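Local coordinates for protein metallo-beta-lactamase (Pseudomonas stutzeri, PDB 4WD6) that probably hydrolyses the ring of beta-lactam antibiotics to substituted beta-amino acids, using two zinc ions held in a class B metallo-beta-lactamase fold, at residues 129-134 with 188-193. Residues are numbered along the deposited sequence; the frame is centred on the assembly and turned at random.
Sequences LIEVFY and SRYSEA
Phe133, on strand 130-133, and Arg189, at the end of helix 176-189, are the residues whose CA atoms come nearest across the two segments, 9.7 Å apart, a gap that side chains alone bridge. In the alpha-beta/beta-alpha sandwich of the metallo-beta-lactamases, this joins the five-stranded sheet to the helix packed outside it, away from the zinc site. At Tyr190 the chain leaves helical geometry and enters a type I turn to Ala193, closed by Ala193 N to Tyr190 O.

The contact illustrates how an arginine can serve as both aliphatic and cationic cover for an aromatic ring. Extended from CG to NE, with CG anti to the backbone N (chi1 -172°), Arg189 sets its CD squarely over the Phe133 ring, 3.6 Å from the centroid. Its guanidinium then lies flat on the same ring, planes only 6° apart, as an off-centre cation-pi stack, with NE 3.6 Å from Phe133 CD1. Glu131 OE1 makes a long salt bridge to NH2, and Glu122 adds a long, weak ion pair there.

Tyr190 turns its edge toward the face of Phe133 in an offset edge-to-face pair, planes at 81° and centroids 5.8 Å apart; its OH touches Phe133 CB at 3.1 Å, and CE1 lies beside CD2. Trp147 of the neighbouring strand meets the tyrosine ring, and Arg189 CG sits above its centre. Arg189 NE donates to Tyr190 OH at 2.9 Å, the oxygen almost in the guanidinium plane.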
loop_
_atom_site.group_PDB
_atom_site.type_symbol
_atom_site.label_atom_id
_atom_site.label_comp_id
_atom_site.label_asym_id
_atom_site.label_seq_id
_atom_site.Cartn_x
_atom_site.Cartn_y
_atom_site.Cartn_z
ATOM N N LEU A 129 11.771 11.585 0.693
ATOM C CA LEU A 129 10.638 11.657 -0.227
ATOM C C LEU A 129 9.462 10.761 0.207
ATOM O O LEU A 129 8.307 11.149 0.070
ATOM C CB LEU A 129 11.109 11.210 -1.601
ATOM C CG LEU A 129 10.079 10.891 -2.673
ATOM C CD1 LEU A 129 9.655 12.178 -3.367
ATOM C CD2 LEU A 129 10.660 9.890 -3.664
ATOM N N ILE A 130 9.788 9.584 0.723
ATOM C CA ILE A 130 8.816 8.627 1.217
ATOM C C ILE A 130 9.022 8.271 2.679
ATOM O O ILE A 130 10.054 7.754 3.038
ATOM C CB ILE A 130 8.942 7.326 0.452
ATOM C CG1 ILE A 130 8.693 7.560 -1.028
ATOM C CG2 ILE A 130 7.961 6.314 1.015
ATOM C CD1 ILE A 130 8.908 6.349 -1.885
ATOM N N GLU A 131 8.033 8.548 3.512
ATOM C CA GLU A 131 8.033 8.138 4.907
ATOM C C GLU A 131 7.033 7.003 5.116
ATOM O O GLU A 131 5.916 7.018 4.549
ATOM C CB GLU A 131 7.555 9.258 5.812
ATOM C CG GLU A 131 8.361 10.528 5.833
ATOM C CD GLU A 131 7.693 11.527 6.751
ATOM O OE1 GLU A 131 6.977 11.067 7.671
ATOM O OE2 GLU A 131 7.819 12.747 6.528
ATOM N N VAL A 132 7.414 6.087 5.999
ATOM C CA VAL A 132 6.642 4.924 6.356
ATOM C C VAL A 132 6.322 5.008 7.847
ATOM O O VAL A 132 7.196 5.263 8.666
ATOM C CB VAL A 132 7.467 3.667 6.070
ATOM C CG1 VAL A 132 6.656 2.422 6.361
ATOM C CG2 VAL A 132 7.998 3.691 4.623
ATOM N N PHE A 133 5.076 4.782 8.217
ATOM C CA PHE A 133 4.664 4.976 9.590
ATOM C C PHE A 133 3.746 3.864 10.056
ATOM O O PHE A 133 2.767 3.548 9.380
ATOM C CB PHE A 133 3.951 6.312 9.686
ATOM C CG PHE A 133 3.385 6.596 11.042
ATOM C CD1 PHE A 133 4.225 6.798 12.129
ATOM C CD2 PHE A 133 2.036 6.639 11.240
ATOM C CE1 PHE A 133 3.723 7.047 13.398
ATOM C CE2 PHE A 133 1.524 6.898 12.494
ATOM C CZ PHE A 133 2.366 7.116 13.578
ATOM N N TYR A 134 4.045 3.270 11.203
ATOM C CA TYR A 134 3.125 2.316 11.858
ATOM C C TYR A 134 2.099 3.087 12.718
ATOM O O TYR A 134 2.429 3.557 13.767
ATOM C CB TYR A 134 3.893 1.358 12.761
ATOM C CG TYR A 134 3.025 0.296 13.402
ATOM C CD1 TYR A 134 2.319 -0.564 12.618
ATOM C CD2 TYR A 134 2.951 0.122 14.797
ATOM C CE1 TYR A 134 1.523 -1.553 13.157
ATOM C CE2 TYR A 134 2.149 -0.881 15.360
ATOM C CZ TYR A 134 1.456 -1.736 14.525
ATOM O OH TYR A 134 0.646 -2.772 14.972
ATOM N N SER A 188 -4.165 12.670 13.516
ATOM C CA SER A 188 -3.338 13.665 14.240
ATOM C C SER A 188 -2.015 13.912 13.541
ATOM O O SER A 188 -1.506 15.031 13.512
ATOM C CB SER A 188 -3.010 13.232 15.688
ATOM O OG SER A 188 -4.172 12.924 16.451
ATOM N N ARG A 189 -1.425 12.850 13.034
ATOM C CA ARG A 189 -0.121 12.967 12.448
ATOM C C ARG A 189 -0.175 13.606 11.072
ATOM O O ARG A 189 0.704 14.377 10.732
ATOM C CB ARG A 189 0.546 11.618 12.346
ATOM C CG ARG A 189 2.000 11.731 11.913
ATOM C CD ARG A 189 2.679 10.388 11.978
ATOM N NE ARG A 189 4.040 10.372 11.415
ATOM C CZ ARG A 189 5.149 10.651 12.093
ATOM N NH1 ARG A 189 5.086 11.000 13.361
ATOM N NH2 ARG A 189 6.335 10.563 11.509
ATOM N N TYR A 190 -1.208 13.307 10.290
ATOM C CA TYR A 190 -1.272 13.781 8.888
ATOM C C TYR A 190 -2.494 14.691 8.595
ATOM O O TYR A 190 -3.096 14.621 7.534
ATOM C CB TYR A 190 -1.223 12.573 7.929
ATOM C CG TYR A 190 -0.055 11.643 8.184
ATOM C CD1 TYR A 190 -0.234 10.327 8.694
ATOM C CD2 TYR A 190 1.229 12.060 7.924
ATOM C CE1 TYR A 190 0.865 9.493 8.929
ATOM C CE2 TYR A 190 2.314 11.237 8.157
ATOM C CZ TYR A 190 2.128 9.965 8.647
ATOM O OH TYR A 190 3.251 9.229 8.857
ATOM N N SER A 191 -2.822 15.569 9.543
ATOM C CA SER A 191 -3.800 16.652 9.349
ATOM C C SER A 191 -3.543 17.491 8.085
ATOM O O SER A 191 -4.477 17.991 7.460
ATOM C CB SER A 191 -3.732 17.586 10.549
ATOM O OG SER A 191 -2.483 18.273 10.583
ATOM N N GLU A 192 -2.269 17.667 7.734
ATOM C CA GLU A 192 -1.867 18.283 6.455
ATOM C C GLU A 192 -2.315 17.561 5.197
ATOM O O GLU A 192 -2.229 18.124 4.118
ATOM C CB GLU A 192 -0.343 18.312 6.336
ATOM C CG GLU A 192 0.376 19.411 7.096
ATOM C CD GLU A 192 1.903 19.225 7.084
ATOM O OE1 GLU A 192 2.359 18.077 6.815
ATOM O OE2 GLU A 192 2.658 20.216 7.353
ATOM N N ALA A 193 -2.741 16.306 5.304
ATOM C CA ALA A 193 -2.921 15.482 4.108
ATOM C C ALA A 193 -4.023 16.047 3.268
ATOM O O ALA A 193 -5.066 16.404 3.804
ATOM C CB ALA A 193 -3.240 14.037 4.483
#